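Local coordinates for protein inactive Zymogen C11 Protease (Parabacteroides distasonis, PDB 6MZO) that is the inactive zymogen of a clostripain-like C11 peptidase, probably a cysteine endopeptidase of clan CD that becomes active after maturation, at residues 192-197 with 214-219; 208-213 with 302-307; 224-229 with 326-331. All blocks are in the same frame, centred on the assembly; numbering follows the deposited sequence.

Interaction 1. Residues 192-197 with 214-219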
loop_
_atom_site.group_PDB
_atom_site.type_symbol
_atom_site.label_atom_id
_atom_site.label_comp_id
_atom_site.label_asym_id
_atom_site.label_seq_id
_atom_site.Cartn_x
_atom_site.Cartn_y
_atom_site.Cartn_z
ATOM N N GLY A 192 4.891 -10.696 -4.256
ATOM C CA GLY A 192 4.415 -9.329 -4.302
ATOM C C GLY A 192 4.182 -8.847 -5.753
ATOM O O GLY A 192 3.657 -9.635 -6.568
ATOM N N PHE A 193 4.502 -7.574 -6.038
ATOM C CA PHE A 193 4.236 -7.017 -7.361
ATOM C C PHE A 193 5.106 -7.663 -8.453
ATOM O O PHE A 193 6.189 -8.225 -8.183
ATOM C CB PHE A 193 4.444 -5.489 -7.392
ATOM C CG PHE A 193 3.265 -4.711 -6.964
ATOM C CD1 PHE A 193 2.770 -4.843 -5.692
ATOM C CD2 PHE A 193 2.642 -3.836 -7.886
ATOM C CE1 PHE A 193 1.628 -4.048 -5.288
ATOM C CE2 PHE A 193 1.525 -3.090 -7.513
ATOM C CZ PHE A 193 1.042 -3.171 -6.206
ATOM N N PRO A 194 4.641 -7.595 -9.711
ATOM C CA PRO A 194 5.401 -8.209 -10.819
ATOM C C PRO A 194 6.450 -7.225 -11.309
ATOM O O PRO A 194 6.291 -6.546 -12.342
ATOM C CB PRO A 194 4.310 -8.474 -11.866
ATOM C CG PRO A 194 3.313 -7.311 -11.662
ATOM C CD PRO A 194 3.253 -7.234 -10.095
ATOM N N TYR A 195 7.501 -7.089 -10.503
ATOM C CA TYR A 195 8.489 -6.060 -10.832
ATOM C C TYR A 195 9.014 -6.310 -12.206
ATOM O O TYR A 195 9.437 -5.361 -12.907
ATOM C CB TYR A 195 9.662 -6.024 -9.787
ATOM C CG TYR A 195 9.118 -5.532 -8.457
ATOM C CD1 TYR A 195 8.825 -4.179 -8.301
ATOM C CD2 TYR A 195 8.757 -6.411 -7.458
ATOM C CE1 TYR A 195 8.255 -3.690 -7.106
ATOM C CE2 TYR A 195 8.172 -5.944 -6.245
ATOM C CZ TYR A 195 7.910 -4.570 -6.109
ATOM O OH TYR A 195 7.312 -4.120 -4.985
ATOM N N GLN A 196 9.022 -7.577 -12.663
ATOM C CA GLN A 196 9.654 -7.809 -13.974
ATOM C C GLN A 196 8.874 -7.203 -15.152
ATOM O O GLN A 196 9.434 -7.157 -16.281
ATOM C CB GLN A 196 9.820 -9.327 -14.172
ATOM C CG GLN A 196 8.485 -10.085 -14.421
ATOM C CD GLN A 196 7.624 -10.340 -13.191
ATOM O OE1 GLN A 196 7.950 -10.030 -12.036
ATOM N NE2 GLN A 196 6.457 -10.968 -13.453
ATOM N N THR A 197 7.681 -6.664 -14.899
ATOM C CA THR A 197 6.922 -6.068 -15.987
ATOM C C THR A 197 6.616 -4.593 -15.738
ATOM O O THR A 197 6.063 -3.941 -16.640
ATOM C CB THR A 197 5.545 -6.776 -16.257
ATOM O OG1 THR A 197 4.682 -6.728 -15.107
ATOM C CG2 THR A 197 5.740 -8.205 -16.690
ATOM N N THR A 214 -2.467 -2.204 -13.845
ATOM C CA THR A 214 -2.945 -3.133 -14.893
ATOM C C THR A 214 -1.996 -4.328 -15.058
ATOM O O THR A 214 -2.450 -5.463 -15.281
ATOM C CB THR A 214 -3.193 -2.466 -16.264
ATOM O OG1 THR A 214 -1.947 -2.051 -16.846
ATOM C CG2 THR A 214 -4.082 -1.279 -16.092
ATOM N N LYS A 215 -0.691 -4.103 -14.884
ATOM C CA LYS A 215 0.251 -5.192 -14.931
ATOM C C LYS A 215 0.135 -6.139 -13.767
ATOM O O LYS A 215 0.305 -7.336 -13.937
ATOM C CB LYS A 215 1.674 -4.627 -14.986
ATOM C CG LYS A 215 2.190 -4.490 -16.440
ATOM C CD LYS A 215 1.526 -3.378 -17.296
ATOM C CE LYS A 215 2.267 -3.148 -18.707
ATOM N NZ LYS A 215 3.697 -2.913 -18.406
ATOM N N PHE A 216 -0.138 -5.586 -12.585
ATOM C CA PHE A 216 -0.408 -6.423 -11.423
ATOM C C PHE A 216 -1.616 -7.369 -11.678
ATOM O O PHE A 216 -1.528 -8.584 -11.408
ATOM C CB PHE A 216 -0.691 -5.531 -10.193
ATOM C CG PHE A 216 -0.989 -6.317 -8.933
ATOM C CD1 PHE A 216 -2.259 -6.913 -8.697
ATOM C CD2 PHE A 216 0.008 -6.466 -8.014
ATOM C CE1 PHE A 216 -2.511 -7.617 -7.505
ATOM C CE2 PHE A 216 -0.215 -7.124 -6.788
ATOM C CZ PHE A 216 -1.481 -7.727 -6.542
ATOM N N TYR A 217 -2.698 -6.781 -12.199
ATOM C CA TYR A 217 -3.881 -7.599 -12.588
ATOM C C TYR A 217 -3.559 -8.618 -13.662
ATOM O O TYR A 217 -3.879 -9.815 -13.489
ATOM C CB TYR A 217 -5.049 -6.695 -13.026
ATOM C CG TYR A 217 -6.212 -7.581 -13.503
ATOM C CD1 TYR A 217 -6.864 -8.371 -12.572
ATOM C CD2 TYR A 217 -6.531 -7.713 -14.852
ATOM C CE1 TYR A 217 -7.918 -9.244 -12.965
ATOM C CE2 TYR A 217 -7.566 -8.592 -15.259
ATOM C CZ TYR A 217 -8.225 -9.350 -14.308
ATOM O OH TYR A 217 -9.236 -10.180 -14.730
ATOM N N THR A 218 -2.863 -8.190 -14.744
ATOM C CA THR A 218 -2.514 -9.153 -15.795
ATOM C C THR A 218 -1.684 -10.316 -15.206
ATOM O O THR A 218 -1.918 -11.494 -15.534
ATOM C CB THR A 218 -1.745 -8.424 -16.900
ATOM O OG1 THR A 218 -2.671 -7.489 -17.483
ATOM C CG2 THR A 218 -1.269 -9.403 -17.962
ATOM N N TYR A 219 -0.716 -10.001 -14.355
ATOM C CA TYR A 219 0.097 -11.050 -13.782
ATOM C C TYR A 219 -0.721 -12.054 -12.964
ATOM O O TYR A 219 -0.499 -13.272 -13.092
ATOM C CB TYR A 219 1.191 -10.471 -12.903
ATOM C CG TYR A 219 2.146 -11.490 -12.357
ATOM C CD1 TYR A 219 3.107 -12.077 -13.189
ATOM C CD2 TYR A 219 2.131 -11.836 -11.009
ATOM C CE1 TYR A 219 4.032 -12.989 -12.671
ATOM C CE2 TYR A 219 3.033 -12.740 -10.497
ATOM C CZ TYR A 219 3.989 -13.307 -11.329
ATOM O OH TYR A 219 4.861 -14.229 -10.789
HETATM O O HOH W 1 2.229 -8.038 -15.836
#

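Interaction 2. Residues 208-213 with 302-307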
loop_
_atom_site.group_PDB
_atom_site.type_symbol
_atom_site.label_atom_id
_atom_site.label_comp_id
_atom_site.label_asym_id
_atom_site.label_seq_id
_atom_site.Cartn_x
_atom_site.Cartn_y
_atom_site.Cartn_z
ATOM N N ASP A 208 3.445 5.879 -14.823
ATOM C CA ASP A 208 2.226 5.273 -15.393
ATOM C C ASP A 208 1.582 4.405 -14.345
ATOM O O ASP A 208 1.741 3.168 -14.319
ATOM C CB ASP A 208 2.641 4.487 -16.673
ATOM C CG ASP A 208 1.484 3.946 -17.432
ATOM O OD1 ASP A 208 0.312 4.147 -17.038
ATOM O OD2 ASP A 208 1.749 3.262 -18.448
ATOM N N VAL A 209 0.906 5.101 -13.432
ATOM C CA VAL A 209 0.340 4.378 -12.277
ATOM C C VAL A 209 -0.767 3.450 -12.692
ATOM O O VAL A 209 -0.889 2.338 -12.098
ATOM C CB VAL A 209 -0.158 5.402 -11.197
ATOM C CG1 VAL A 209 1.098 6.159 -10.656
ATOM C CG2 VAL A 209 -1.261 6.337 -11.723
ATOM N N VAL A 210 -1.539 3.812 -13.721
ATOM C CA VAL A 210 -2.541 2.883 -14.171
ATOM C C VAL A 210 -1.877 1.659 -14.842
ATOM O O VAL A 210 -2.303 0.561 -14.604
ATOM C CB VAL A 210 -3.592 3.582 -15.118
ATOM C CG1 VAL A 210 -4.572 2.584 -15.709
ATOM C CG2 VAL A 210 -4.301 4.696 -14.294
ATOM N N GLY A 211 -0.789 1.862 -15.621
ATOM C CA GLY A 211 -0.012 0.760 -16.166
ATOM C C GLY A 211 0.455 -0.188 -15.097
ATOM O O GLY A 211 0.359 -1.391 -15.254
ATOM N N ILE A 212 1.017 0.367 -14.025
ATOM C CA ILE A 212 1.521 -0.494 -12.967
ATOM C C ILE A 212 0.436 -1.406 -12.380
ATOM O O ILE A 212 0.647 -2.608 -12.268
ATOM C CB ILE A 212 2.158 0.358 -11.848
ATOM C CG1 ILE A 212 3.448 1.009 -12.361
ATOM C CG2 ILE A 212 2.436 -0.515 -10.586
ATOM C CD1 ILE A 212 3.946 2.137 -11.413
ATOM N N ALA A 213 -0.741 -0.812 -12.140
ATOM C CA ALA A 213 -1.837 -1.616 -11.573
ATOM C C ALA A 213 -2.403 -2.617 -12.581
ATOM O O ALA A 213 -2.720 -3.757 -12.228
ATOM C CB ALA A 213 -2.888 -0.678 -11.074
ATOM N N VAL A 302 -10.958 6.645 -6.876
ATOM C CA VAL A 302 -10.384 5.336 -7.188
ATOM C C VAL A 302 -10.298 5.279 -8.744
ATOM O O VAL A 302 -11.322 4.976 -9.437
ATOM C CB VAL A 302 -11.188 4.229 -6.604
ATOM C CG1 VAL A 302 -10.535 2.851 -6.984
ATOM C CG2 VAL A 302 -11.259 4.323 -5.038
ATOM N N ILE A 303 -9.140 5.613 -9.311
ATOM C CA ILE A 303 -9.074 5.841 -10.741
ATOM C C ILE A 303 -8.869 4.576 -11.530
ATOM O O ILE A 303 -9.160 4.570 -12.743
ATOM C CB ILE A 303 -7.988 6.888 -11.159
ATOM C CG1 ILE A 303 -6.584 6.383 -10.761
ATOM C CG2 ILE A 303 -8.386 8.232 -10.538
ATOM C CD1 ILE A 303 -5.491 7.182 -11.531
ATOM N N TYR A 304 -8.409 3.513 -10.846
ATOM C CA TYR A 304 -8.303 2.198 -11.462
ATOM C C TYR A 304 -8.496 1.191 -10.375
ATOM O O TYR A 304 -7.965 1.377 -9.265
ATOM C CB TYR A 304 -6.934 2.022 -12.138
ATOM C CG TYR A 304 -6.792 0.622 -12.729
ATOM C CD1 TYR A 304 -7.249 0.324 -14.006
ATOM C CD2 TYR A 304 -6.286 -0.414 -11.934
ATOM C CE1 TYR A 304 -7.127 -0.947 -14.505
ATOM C CE2 TYR A 304 -6.150 -1.734 -12.413
ATOM C CZ TYR A 304 -6.616 -1.986 -13.682
ATOM O OH TYR A 304 -6.498 -3.239 -14.273
ATOM N N LYS A 305 -9.250 0.118 -10.662
ATOM C CA LYS A 305 -9.345 -1.013 -9.738
ATOM C C LYS A 305 -9.553 -2.290 -10.531
ATOM O O LYS A 305 -10.122 -2.292 -11.648
ATOM C CB LYS A 305 -10.446 -0.827 -8.734
ATOM C CG LYS A 305 -11.870 -0.925 -9.376
ATOM C CD LYS A 305 -12.947 -0.915 -8.267
ATOM C CE LYS A 305 -14.320 -1.109 -8.925
ATOM N NZ LYS A 305 -14.585 0.067 -9.732
ATOM N N ALA A 306 -9.046 -3.388 -10.009
ATOM C CA ALA A 306 -9.274 -4.655 -10.657
ATOM C C ALA A 306 -9.227 -5.757 -9.632
ATOM O O ALA A 306 -8.486 -5.700 -8.650
ATOM C CB ALA A 306 -8.257 -4.910 -11.766
ATOM N N THR A 307 -10.032 -6.804 -9.884
ATOM C CA THR A 307 -9.985 -7.968 -9.030
ATOM C C THR A 307 -10.244 -9.271 -9.813
ATOM O O THR A 307 -11.008 -9.301 -10.811
ATOM C CB THR A 307 -11.045 -7.882 -7.896
ATOM O OG1 THR A 307 -10.942 -9.032 -7.062
ATOM C CG2 THR A 307 -12.513 -7.817 -8.510
#

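Interaction 3. Residues 224-229 with 326-331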
loop_
_atom_site.group_PDB
_atom_site.type_symbol
_atom_site.label_atom_id
_atom_site.label_comp_id
_atom_site.label_asym_id
_atom_site.label_seq_id
_atom_site.Cartn_x
_atom_site.Cartn_y
_atom_site.Cartn_z
ATOM N N ALA A 224 -5.132 -15.181 -8.030
ATOM C CA ALA A 224 -5.945 -14.317 -7.217
ATOM C C ALA A 224 -5.172 -13.058 -6.840
ATOM O O ALA A 224 -3.966 -13.119 -6.585
ATOM C CB ALA A 224 -6.386 -15.006 -5.964
ATOM N N GLY A 225 -5.850 -11.930 -6.891
ATOM C CA GLY A 225 -5.226 -10.674 -6.505
ATOM C C GLY A 225 -6.207 -9.530 -6.700
ATOM O O GLY A 225 -7.098 -9.623 -7.548
ATOM N N THR A 226 -6.041 -8.474 -5.909
ATOM C CA THR A 226 -6.866 -7.277 -5.998
ATOM C C THR A 226 -5.942 -6.100 -6.032
ATOM O O THR A 226 -4.925 -6.120 -5.280
ATOM C CB THR A 226 -7.847 -7.118 -4.805
ATOM O OG1 THR A 226 -7.093 -6.917 -3.582
ATOM C CG2 THR A 226 -8.799 -8.348 -4.678
ATOM N N ILE A 227 -6.249 -5.072 -6.849
ATOM C CA ILE A 227 -5.359 -3.897 -6.933
ATOM C C ILE A 227 -6.234 -2.659 -7.111
ATOM O O ILE A 227 -7.377 -2.737 -7.616
ATOM C CB ILE A 227 -4.353 -4.063 -8.117
ATOM C CG1 ILE A 227 -3.210 -3.021 -8.045
ATOM C CG2 ILE A 227 -5.118 -4.115 -9.438
ATOM C CD1 ILE A 227 -2.336 -3.413 -6.890
ATOM N N SER A 228 -5.746 -1.533 -6.624
ATOM C CA SER A 228 -6.364 -0.235 -6.900
ATOM C C SER A 228 -5.392 0.883 -6.829
ATOM O O SER A 228 -4.275 0.740 -6.265
ATOM C CB SER A 228 -7.505 0.048 -5.932
ATOM O OG SER A 228 -7.061 -0.011 -4.583
ATOM N N VAL A 229 -5.789 1.954 -7.500
ATOM C CA VAL A 229 -4.974 3.153 -7.552
ATOM C C VAL A 229 -5.805 4.363 -7.130
ATOM O O VAL A 229 -6.888 4.607 -7.726
ATOM C CB VAL A 229 -4.502 3.431 -8.985
ATOM C CG1 VAL A 229 -3.631 4.684 -8.995
ATOM C CG2 VAL A 229 -3.673 2.317 -9.523
ATOM N N ASN A 326 -17.247 -10.806 -4.120
ATOM C CA ASN A 326 -18.544 -10.604 -4.745
ATOM C C ASN A 326 -18.871 -9.119 -4.927
ATOM O O ASN A 326 -19.646 -8.783 -5.811
ATOM C CB ASN A 326 -19.670 -11.274 -3.936
ATOM C CG ASN A 326 -19.508 -12.792 -3.815
ATOM O OD1 ASN A 326 -19.686 -13.360 -2.731
ATOM N ND2 ASN A 326 -19.157 -13.452 -4.915
ATOM N N LYS A 327 -18.280 -8.238 -4.109
ATOM C CA LYS A 327 -18.449 -6.771 -4.199
ATOM C C LYS A 327 -17.071 -6.191 -4.135
ATOM O O LYS A 327 -16.302 -6.595 -3.271
ATOM C CB LYS A 327 -19.292 -6.188 -3.062
ATOM C CG LYS A 327 -20.794 -6.700 -3.195
ATOM C CD LYS A 327 -21.612 -6.181 -2.066
ATOM C CE LYS A 327 -23.067 -6.687 -2.212
ATOM N NZ LYS A 327 -23.863 -6.286 -1.009
ATOM N N TYR A 328 -16.739 -5.260 -5.025
ATOM C CA TYR A 328 -15.336 -4.796 -5.013
ATOM C C TYR A 328 -15.288 -3.331 -5.343
ATOM O O TYR A 328 -15.472 -2.953 -6.547
ATOM C CB TYR A 328 -14.522 -5.617 -6.036
ATOM C CG TYR A 328 -13.080 -5.200 -6.040
ATOM C CD1 TYR A 328 -12.321 -5.441 -4.945
ATOM C CD2 TYR A 328 -12.486 -4.562 -7.162
ATOM C CE1 TYR A 328 -10.983 -5.027 -4.865
ATOM C CE2 TYR A 328 -11.127 -4.158 -7.107
ATOM C CZ TYR A 328 -10.410 -4.404 -5.960
ATOM O OH TYR A 328 -9.110 -3.995 -5.845
ATOM N N SER A 329 -15.037 -2.473 -4.322
ATOM C CA SER A 329 -14.970 -1.013 -4.590
ATOM C C SER A 329 -13.521 -0.501 -4.774
ATOM O O SER A 329 -13.285 0.640 -5.201
ATOM C CB SER A 329 -15.695 -0.262 -3.440
ATOM O OG SER A 329 -14.917 -0.366 -2.247
ATOM N N GLY A 330 -12.549 -1.384 -4.507
ATOM C CA GLY A 330 -11.117 -1.030 -4.617
ATOM C C GLY A 330 -10.585 -0.443 -3.317
ATOM O O GLY A 330 -9.411 -0.213 -3.203
ATOM N N LEU A 331 -11.465 -0.236 -2.305
ATOM C CA LEU A 331 -10.977 0.259 -0.999
ATOM C C LEU A 331 -11.596 -0.598 0.111
ATOM O O LEU A 331 -12.756 -0.913 0.063
ATOM C CB LEU A 331 -11.346 1.726 -0.718
ATOM C CG LEU A 331 -10.491 2.737 -1.546
ATOM C CD1 LEU A 331 -11.073 4.137 -1.288
ATOM C CD2 LEU A 331 -9.095 2.671 -1.073
#

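Interaction 1. Residues 192-197 with 214-219
An inverse gamma turn centred on Pro194, at the entry to helix 195-203, packs against helix 209-220 through Pro194, Phe193, Phe216 and Tyr219. Phe216 meets the Phe193 ring edge to face: its CD2 stands 3.6 Å above the centre of that ring, and the planes are 56° apart. In Phe216, CG lies anti to the backbone N (chi1 180°), which carries the ring out beside Pro194, whose CD is 3.9 Å from Phe216 CD2. One helical turn on, Tyr219 offers a ring face to the proline in a CH-pi contact, Pro194 CB lying 4.1 Å from the Tyr219 centroid and displaced toward the rim. Gln196 comes obliquely to the same tyrosine, NE2 being 3.3 Å from Tyr219 CE1, with the amide and ring planes 69° apart. Beside the turn, a water joins Thr197 OG1 to the carbonyl O of Lys215, to which it donates at 2.8 Å. The Lys215 chain bends back so that NZ makes a weak bond to Thr197 O, while its stronger partner is the carboxylate of Asp201. With one weak bond and a water bridge, the turn probably keeps its place by ring and proline packing, the lysine charge being met mainly by Asp201.

Interaction 2. Residues 208-213 with 302-307
Apolar helix-on-sheet packing joins the start of helix 209-220, through Val210 and Ala213, to Ile303 and Tyr304 on strand 302-307, the outermost strand at this end of the central sheet. The Tyr304 side chain extends toward the helix with CG anti to its own N (chi1 177°), and this places the ring against residues one turn apart. Ala213 CB comes to 3.5 Å from Tyr304 CD2, while on the other ortho carbon Val210 CG1 is 3.9 Å from Tyr304 CD1. Both methyls approach the ring obliquely. The second branch of Val210 serves the neighbouring strand residue: CG2 touches Ile303 CD1 at 3.9 Å, and Val209 CG2 adds a looser contact to that same methyl. Helix and strand run nearly parallel, 10° apart with axes 8.9 Å from each other, as in the layered alpha/beta/alpha folds of clan CD peptidases, where helices cover the faces of a central sheet. Asp208, just before the helix, is its N-cap; its OD1 accepts from Gly211 N at 2.9 Å, met from above the carboxylate plane. Its other oxygen, OD2, pairs with Lys204. Farther along the helix, Thr214 and Tyr217 continue the cover over Tyr304.

Interaction 3. Residues 224-229 with 326-331
Two hydroxyl-to-carbonyl hydrogen bonds, Tyr328 to Ile227 and Ser228 to Gly330, tie strand 226-231 to the loop 326-331. Tyr328 OH donates to Ile227 O at 2.8 Å; the acceptor lies at the edge of the phenol, in the ring plane, whereas the hydroxyl stands well above the plane of the carbonyl it meets. Ile227 O also accepts from Ala306 N of the neighbouring strand. The second bond runs the other way, from strand to loop: Ser228 OG donates to Gly330 O at 2.7 Å, this time in the carbonyl plane and on a lone pair. With OG held between the backbone N and the carbonyl carbon (chi1 57°), the serine hydroxyl is turned to the loop, and it also bonds to Ser166 OG. Strand 226-231 is the next-to-last strand of the central sheet, antiparallel to 178-183 and 302-307. Its Thr226 and Ser228 point to the loop while Ile227 and Val229 point away and touch helix 209-220, so the loop lies across the opposite face from that helix. Van der Waals contact completes the join. Thr226 CB is 3.5 Å from Tyr328 OH and its CG2 reaches Tyr328 CE1 at 4.0 Å, while Thr226 OG1 is engaged with Ser184 and Thr186. A phenylalanine in place of Tyr328 would probably keep much of the contact with Thr226 but cost Ile227 O one of these two bonds. Gly330 lies close to Ser228 CB, with backbone angles (phi 88°) that suit glycine. The N of Gly330 sits 3.8 Å above the centre of the Tyr328 ring, within the loop itself.

Along the chain, interaction 1 closes before interaction 3 opens, whereas the segments of interaction 2 alternate with those of both others. Interactions 1 and 2 lie about 11 Å apart between centres and share helix 209-220, one using its middle and end, the other its start. Interactions 2 and 3, about 10 Å apart, meet in the central sheet, where strands 226-231 and 302-307 are antiparallel neighbours. Ile227 bridges interactions 1 and 3, about 15 Å apart: its CD1 lies 3.5 Å from Phe193 CZ, and its carbonyl serves interaction 3. The turn and helix 209-220 cover one face of this end of the sheet and loop 326-331 the other, so strand 226-231 is held between them.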